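Long-range contacts in thymine dioxygenase (Neurospora crassa, PDB 5C3Q), which probably hydroxylates the methyl group of thymine as a metal- and 2-oxoglutarate-dependent dioxygenase, and here holds thymine, 2-oxoglutarate and nickel(II): residues G126-E130 / V186-I190; D258-R262 / Y326-R330. All blocks are in the same frame, centred on the assembly; numbering follows the deposited sequence.

Contact 1 (G126-E130 / V186-I190); sequences GREDE and VGDNI
Arg127 reaches across to Asp188 and Val186 and pins two loops together at one margin of the double-stranded beta-helix fold: the type I beta turn Arg127-Glu130, just after strand 121-125, and the link from helix 181-184 into strand 190-200. These two strands are antiparallel neighbours in the main sheet, and the contact joins the loops at their adjoining ends. Arg127 buries the most surface. Its CG sits between the backbone N and the carbonyl carbon (chi1 65°), and from there the chain runs extended, its CD packing 3.6 Å from Gly187 O. The guanidinium then grips Asp188 side-on through NE and NH2, both to a single oxygen. Arg127 NE lies 2.7 Å from Asp188 OD1 in a nearly straight bond (162°), whereas Arg127 NH2 makes a longer, more bent one of 3.1 Å to the syn lone pair of the same OD1. The carboxylate is turned 41° from the guanidinium plane, and its other oxygen, OD2, bonds to the backbone N of His299. Arg127 NH1 meets Asp129 OD1 at 3.2 Å from above the carboxylate plane, so the arginine is held between two acids. Val186 CG1 lies over one guanidinium face toward its rim, 3.5 Å from Arg127 NE, and Glu130 CA likewise over the opposite face; together with the two acids this probably limits its rotation. Asp188 is the centre of an inverse gamma turn, following Gly187 with its positive phi. Glu130 and Asp188, like charges, share a bridging water, and Glu130 also pairs with Arg90. Where the loops approach the sheet, Gly126 CA packs 3.9 Å from Ile190 CD1, and a water accepts from Arg127 N and donates to Asn189 O, its oxygen 2.7 Å from Asn189 O.

Contact 2 (D258-R262 / Y326-R330); sequences DLLAR and YLVQR. With EDO (1,2-ethanediol), chain J; EDO (1,2-ethanediol), chain K.
Charge pairing links Asp258 to Arg330, and so helix 258-263 to the C-terminal helix 323-332, near the metal centre of the double-stranded beta-helix fold. The short helical segments run 134° apart with axes 12.4 Å distant, so long side chains have to span the gap. Arg330 presents the end of its guanidinium: Arg330 NH1 lies 2.8 Å from Asp258 OD2, meeting that oxygen's anti lone pair, while Arg330 NH2 reaches the same OD2 at 3.1 Å. The two planes are nearly coplanar, although the side chains meet roughly perpendicular. Asp258 OD2 also receives a hydrogen bond from Thr217 OG1, and OD1 is paired with Ser270. Within its own helix, Arg330 NH1 donates to Tyr326 OH at 2.7 Å, a bent bond tilted from the guanidinium plane; the arginine doubles back at chi2 (-65°) and chi3 to make it. An alanine in place of Arg330 removes both nitrogens, and Asp258 would probably be left without its charged mate and the Tyr326 hydroxyl without this donor.

Apolar packing accompanies the salt bridge. Leu259 CD1 sits over one face of the Tyr326 ring, 4.0 Å from its centroid, a CH-pi contact, with leucine and tyrosine running antiparallel alongside one another. Leu259 CD2 is 4.4 Å from Leu327 CG, and Ile321 packs against both Leu259 and Tyr326.

Two 1,2-ethanediol molecules, presumably carried over from the crystallisation medium, take up polar groups: Arg262 NH1 donates to O2 of the chain K molecule at 2.8 Å, its NH2 also bonds the backbone O of Glu319, and Gln329 NE2 donates to O1 of the chain J molecule. Since Thr217 lies between the metal ligands His216 and Asp218, the shared acceptor Asp258 OD2 connects the C-terminal helix with the His-X-Asp metal-binding motif, a second-shell arrangement.

In the fold
From the N terminus, the chain reaches strand 121-125 in the main sheet and then the turn of contact 1. The long helix 147-173 and helix 181-184 follow before segment 186-190 closes this loop of 55 residues, which holds helices and no strand, and leads into strand 190-200. The chain then supplies the metal ligands His216 and Asp218 and opens contact 2 on helix 258-263. It passes His273 and strand 284-295 before helix 323-332 closes the second loop. The two loops follow in series, neither nesting nor crossing. Their centres lie about 17 Å apart: contact 1 joins loops at the sheet margin, contact 2 ties the C-terminal helix to helix 258-263 near the metal site, and thymine lies near Ile190 and Leu327.

Contact 1 (G126-E130 / V186-I190)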
loop_
_atom_site.group_PDB
_atom_site.type_symbol
_atom_site.label_atom_id
_atom_site.label_comp_id
_atom_site.label_asym_id
_atom_site.label_seq_id
_atom_site.Cartn_x
_atom_site.Cartn_y
_atom_site.Cartn_z
ATOM N N GLY A 126 -7.561 10.113 5.432
ATOM C CA GLY A 126 -6.701 11.060 4.714
ATOM C C GLY A 126 -6.143 12.077 5.687
ATOM O O GLY A 126 -6.401 11.989 6.888
ATOM N N ARG A 127 -5.380 13.047 5.191
ATOM C CA ARG A 127 -4.889 14.106 6.068
ATOM C C ARG A 127 -6.062 14.951 6.564
ATOM O O ARG A 127 -6.991 15.240 5.814
ATOM C CB ARG A 127 -3.817 14.975 5.406
ATOM C CG ARG A 127 -4.267 15.795 4.217
ATOM C CD ARG A 127 -3.180 16.781 3.833
ATOM N NE ARG A 127 -3.481 17.431 2.561
ATOM C CZ ARG A 127 -3.918 18.680 2.409
ATOM N NH1 ARG A 127 -4.116 19.477 3.453
ATOM N NH2 ARG A 127 -4.149 19.140 1.185
ATOM N N GLU A 128 -5.994 15.326 7.834
ATOM C CA GLU A 128 -7.090 15.992 8.532
ATOM C C GLU A 128 -7.549 17.301 7.909
ATOM O O GLU A 128 -8.742 17.603 7.915
ATOM C CB GLU A 128 -6.683 16.272 9.980
ATOM C CG GLU A 128 -6.802 15.072 10.897
ATOM C CD GLU A 128 -8.221 14.859 11.391
ATOM O OE1 GLU A 128 -9.088 14.459 10.584
ATOM O OE2 GLU A 128 -8.466 15.076 12.599
ATOM N N ASP A 129 -6.606 18.080 7.395
ATOM C CA ASP A 129 -6.882 19.469 7.026
ATOM C C ASP A 129 -6.960 19.700 5.515
ATOM O O ASP A 129 -6.694 20.804 5.041
ATOM C CB ASP A 129 -5.837 20.397 7.665
ATOM C CG ASP A 129 -4.426 20.143 7.159
ATOM O OD1 ASP A 129 -4.164 19.066 6.576
ATOM O OD2 ASP A 129 -3.572 21.033 7.350
ATOM N N GLU A 130 -7.331 18.669 4.759
ATOM C CA GLU A 130 -7.545 18.846 3.329
ATOM C C GLU A 130 -8.871 19.566 3.115
ATOM O O GLU A 130 -9.914 19.055 3.522
ATOM C CB GLU A 130 -7.555 17.519 2.579
ATOM C CG GLU A 130 -7.694 17.723 1.080
ATOM C CD GLU A 130 -7.499 16.461 0.275
ATOM O OE1 GLU A 130 -7.507 15.362 0.858
ATOM O OE2 GLU A 130 -7.348 16.581 -0.956
ATOM N N VAL A 186 3.113 17.959 1.337
ATOM C CA VAL A 186 1.732 18.214 1.772
ATOM C C VAL A 186 1.143 17.014 2.531
ATOM O O VAL A 186 0.323 17.182 3.437
ATOM C CB VAL A 186 0.831 18.607 0.577
ATOM C CG1 VAL A 186 -0.635 18.688 0.982
ATOM C CG2 VAL A 186 1.288 19.938 -0.003
ATOM N N GLY A 187 1.565 15.807 2.170
ATOM C CA GLY A 187 1.078 14.603 2.832
ATOM C C GLY A 187 -0.317 14.214 2.376
ATOM O O GLY A 187 -1.163 13.854 3.194
ATOM N N ASP A 188 -0.548 14.276 1.065
ATOM C CA ASP A 188 -1.822 13.879 0.466
ATOM C C ASP A 188 -1.892 12.354 0.366
ATOM O O ASP A 188 -2.066 11.794 -0.710
ATOM C CB ASP A 188 -1.984 14.518 -0.921
ATOM C CG ASP A 188 -2.280 16.001 -0.854
ATOM O OD1 ASP A 188 -3.030 16.425 0.046
ATOM O OD2 ASP A 188 -1.769 16.746 -1.710
ATOM N N ASN A 189 -1.782 11.703 1.517
ATOM C CA ASN A 189 -1.664 10.259 1.607
ATOM C C ASN A 189 -2.950 9.644 2.151
ATOM O O ASN A 189 -3.806 10.352 2.690
ATOM C CB ASN A 189 -0.480 9.927 2.512
ATOM C CG ASN A 189 0.808 10.584 2.043
ATOM O OD1 ASN A 189 1.050 10.708 0.839
ATOM N ND2 ASN A 189 1.632 11.024 2.986
ATOM N N ILE A 190 -3.093 8.331 1.996
ATOM C CA ILE A 190 -4.263 7.621 2.502
ATOM C C ILE A 190 -3.819 6.473 3.401
ATOM O O ILE A 190 -3.047 5.602 2.991
ATOM C CB ILE A 190 -5.162 7.097 1.361
ATOM C CG1 ILE A 190 -5.773 8.264 0.572
ATOM C CG2 ILE A 190 -6.259 6.182 1.893
ATOM C CD1 ILE A 190 -6.816 9.074 1.319
HETATM O O HOH W 1 -5.066 12.735 2.188
HETATM O O HOH W 2 -3.630 18.982 -1.465
HETATM O O HOH W 3 -5.107 14.369 0.138
#

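Contact 2 (D258-R262 / Y326-R330)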
loop_
_atom_site.group_PDB
_atom_site.type_symbol
_atom_site.label_atom_id
_atom_site.label_comp_id
_atom_site.label_asym_id
_atom_site.label_seq_id
_atom_site.Cartn_x
_atom_site.Cartn_y
_atom_site.Cartn_z
ATOM N N ASP A 258 2.138 3.128 -9.324
ATOM C CA ASP A 258 2.125 3.418 -10.754
ATOM C C ASP A 258 2.584 4.822 -11.091
ATOM O O ASP A 258 3.202 5.032 -12.129
ATOM C CB ASP A 258 0.737 3.139 -11.337
ATOM C CG ASP A 258 0.378 1.663 -11.292
ATOM O OD1 ASP A 258 1.315 0.833 -11.194
ATOM O OD2 ASP A 258 -0.827 1.329 -11.355
ATOM N N LEU A 259 2.301 5.783 -10.215
ATOM C CA LEU A 259 2.703 7.157 -10.470
ATOM C C LEU A 259 4.232 7.288 -10.395
ATOM O O LEU A 259 4.839 7.968 -11.226
ATOM C CB LEU A 259 1.995 8.114 -9.496
ATOM C CG LEU A 259 1.478 9.481 -9.964
ATOM C CD1 LEU A 259 1.031 9.526 -11.422
ATOM C CD2 LEU A 259 0.337 9.919 -9.047
ATOM N N LEU A 260 4.862 6.621 -9.430
ATOM C CA LEU A 260 6.332 6.640 -9.343
ATOM C C LEU A 260 6.971 5.917 -10.533
ATOM O O LEU A 260 7.960 6.382 -11.081
ATOM C CB LEU A 260 6.830 6.044 -8.018
ATOM C CG LEU A 260 8.351 6.023 -7.804
ATOM C CD1 LEU A 260 8.978 7.400 -7.993
ATOM C CD2 LEU A 260 8.682 5.490 -6.419
ATOM N N ALA A 261 6.395 4.789 -10.934
ATOM C CA ALA A 261 6.850 4.075 -12.131
ATOM C C ALA A 261 6.901 5.025 -13.323
ATOM O O ALA A 261 7.923 5.151 -13.997
ATOM C CB ALA A 261 5.924 2.905 -12.430
ATOM N N ARG A 262 5.787 5.711 -13.543
ATOM C CA ARG A 262 5.653 6.681 -14.625
ATOM C C ARG A 262 6.599 7.882 -14.456
ATOM O O ARG A 262 7.258 8.305 -15.400
ATOM C CB ARG A 262 4.207 7.164 -14.660
ATOM C CG ARG A 262 3.887 8.107 -15.791
ATOM C CD ARG A 262 2.529 8.739 -15.585
ATOM N NE ARG A 262 2.218 9.589 -16.727
ATOM C CZ ARG A 262 1.176 9.443 -17.541
ATOM N NH1 ARG A 262 0.270 8.490 -17.345
ATOM N NH2 ARG A 262 1.039 10.293 -18.551
ATOM N N TYR A 326 -4.808 12.226 -11.932
ATOM C CA TYR A 326 -4.518 10.821 -12.223
ATOM C C TYR A 326 -5.135 9.900 -11.171
ATOM O O TYR A 326 -5.796 8.922 -11.506
ATOM C CB TYR A 326 -3.010 10.581 -12.299
ATOM C CG TYR A 326 -2.648 9.139 -12.559
ATOM C CD1 TYR A 326 -2.658 8.627 -13.850
ATOM C CD2 TYR A 326 -2.310 8.280 -11.512
ATOM C CE1 TYR A 326 -2.334 7.306 -14.099
ATOM C CE2 TYR A 326 -1.988 6.954 -11.751
ATOM C CZ TYR A 326 -2.004 6.474 -13.047
ATOM O OH TYR A 326 -1.686 5.157 -13.307
ATOM N N LEU A 327 -4.925 10.225 -9.898
ATOM C CA LEU A 327 -5.417 9.381 -8.807
ATOM C C LEU A 327 -6.931 9.233 -8.810
ATOM O O LEU A 327 -7.440 8.123 -8.657
ATOM C CB LEU A 327 -4.972 9.918 -7.447
ATOM C CG LEU A 327 -3.523 9.657 -7.044
ATOM C CD1 LEU A 327 -3.229 10.412 -5.761
ATOM C CD2 LEU A 327 -3.246 8.170 -6.861
ATOM N N VAL A 328 -7.651 10.345 -8.966
ATOM C CA VAL A 328 -9.116 10.286 -8.969
ATOM C C VAL A 328 -9.627 9.446 -10.134
ATOM O O VAL A 328 -10.593 8.708 -9.974
ATOM C CB VAL A 328 -9.814 11.672 -8.947
ATOM C CG1 VAL A 328 -9.581 12.355 -7.612
ATOM C CG2 VAL A 328 -9.371 12.565 -10.096
ATOM N N GLN A 329 -8.961 9.529 -11.283
ATOM C CA GLN A 329 -9.302 8.677 -12.423
ATOM C C GLN A 329 -9.158 7.193 -12.080
ATOM O O GLN A 329 -10.020 6.393 -12.435
ATOM C CB GLN A 329 -8.465 9.045 -13.653
ATOM C CG GLN A 329 -8.898 10.364 -14.279
ATOM C CD GLN A 329 -8.000 10.893 -15.395
ATOM O OE1 GLN A 329 -8.312 11.926 -15.987
ATOM N NE2 GLN A 329 -6.893 10.210 -15.686
ATOM N N ARG A 330 -8.088 6.831 -11.372
ATOM C CA ARG A 330 -7.882 5.442 -10.948
ATOM C C ARG A 330 -8.919 5.017 -9.903
ATOM O O ARG A 330 -9.467 3.918 -9.970
ATOM C CB ARG A 330 -6.469 5.236 -10.377
ATOM C CG ARG A 330 -5.322 5.483 -11.358
ATOM C CD ARG A 330 -5.297 4.500 -12.521
ATOM N NE ARG A 330 -5.141 3.113 -12.085
ATOM C CZ ARG A 330 -3.983 2.516 -11.814
ATOM N NH1 ARG A 330 -2.834 3.175 -11.923
ATOM N NH2 ARG A 330 -3.970 1.246 -11.426
HETATM C C1 EDO J . -5.605 6.628 -15.718
HETATM O O1 EDO J . -5.505 7.907 -15.078
HETATM C C2 EDO J . -6.773 6.642 -16.699
HETATM O O2 EDO J . -7.491 5.400 -16.687
HETATM C C1 EDO K . -1.933 10.077 -19.986
HETATM O O1 EDO K . -0.982 10.433 -21.002
HETATM C C2 EDO K . -1.869 8.569 -19.775
HETATM O O2 EDO K . -2.261 8.191 -18.449
#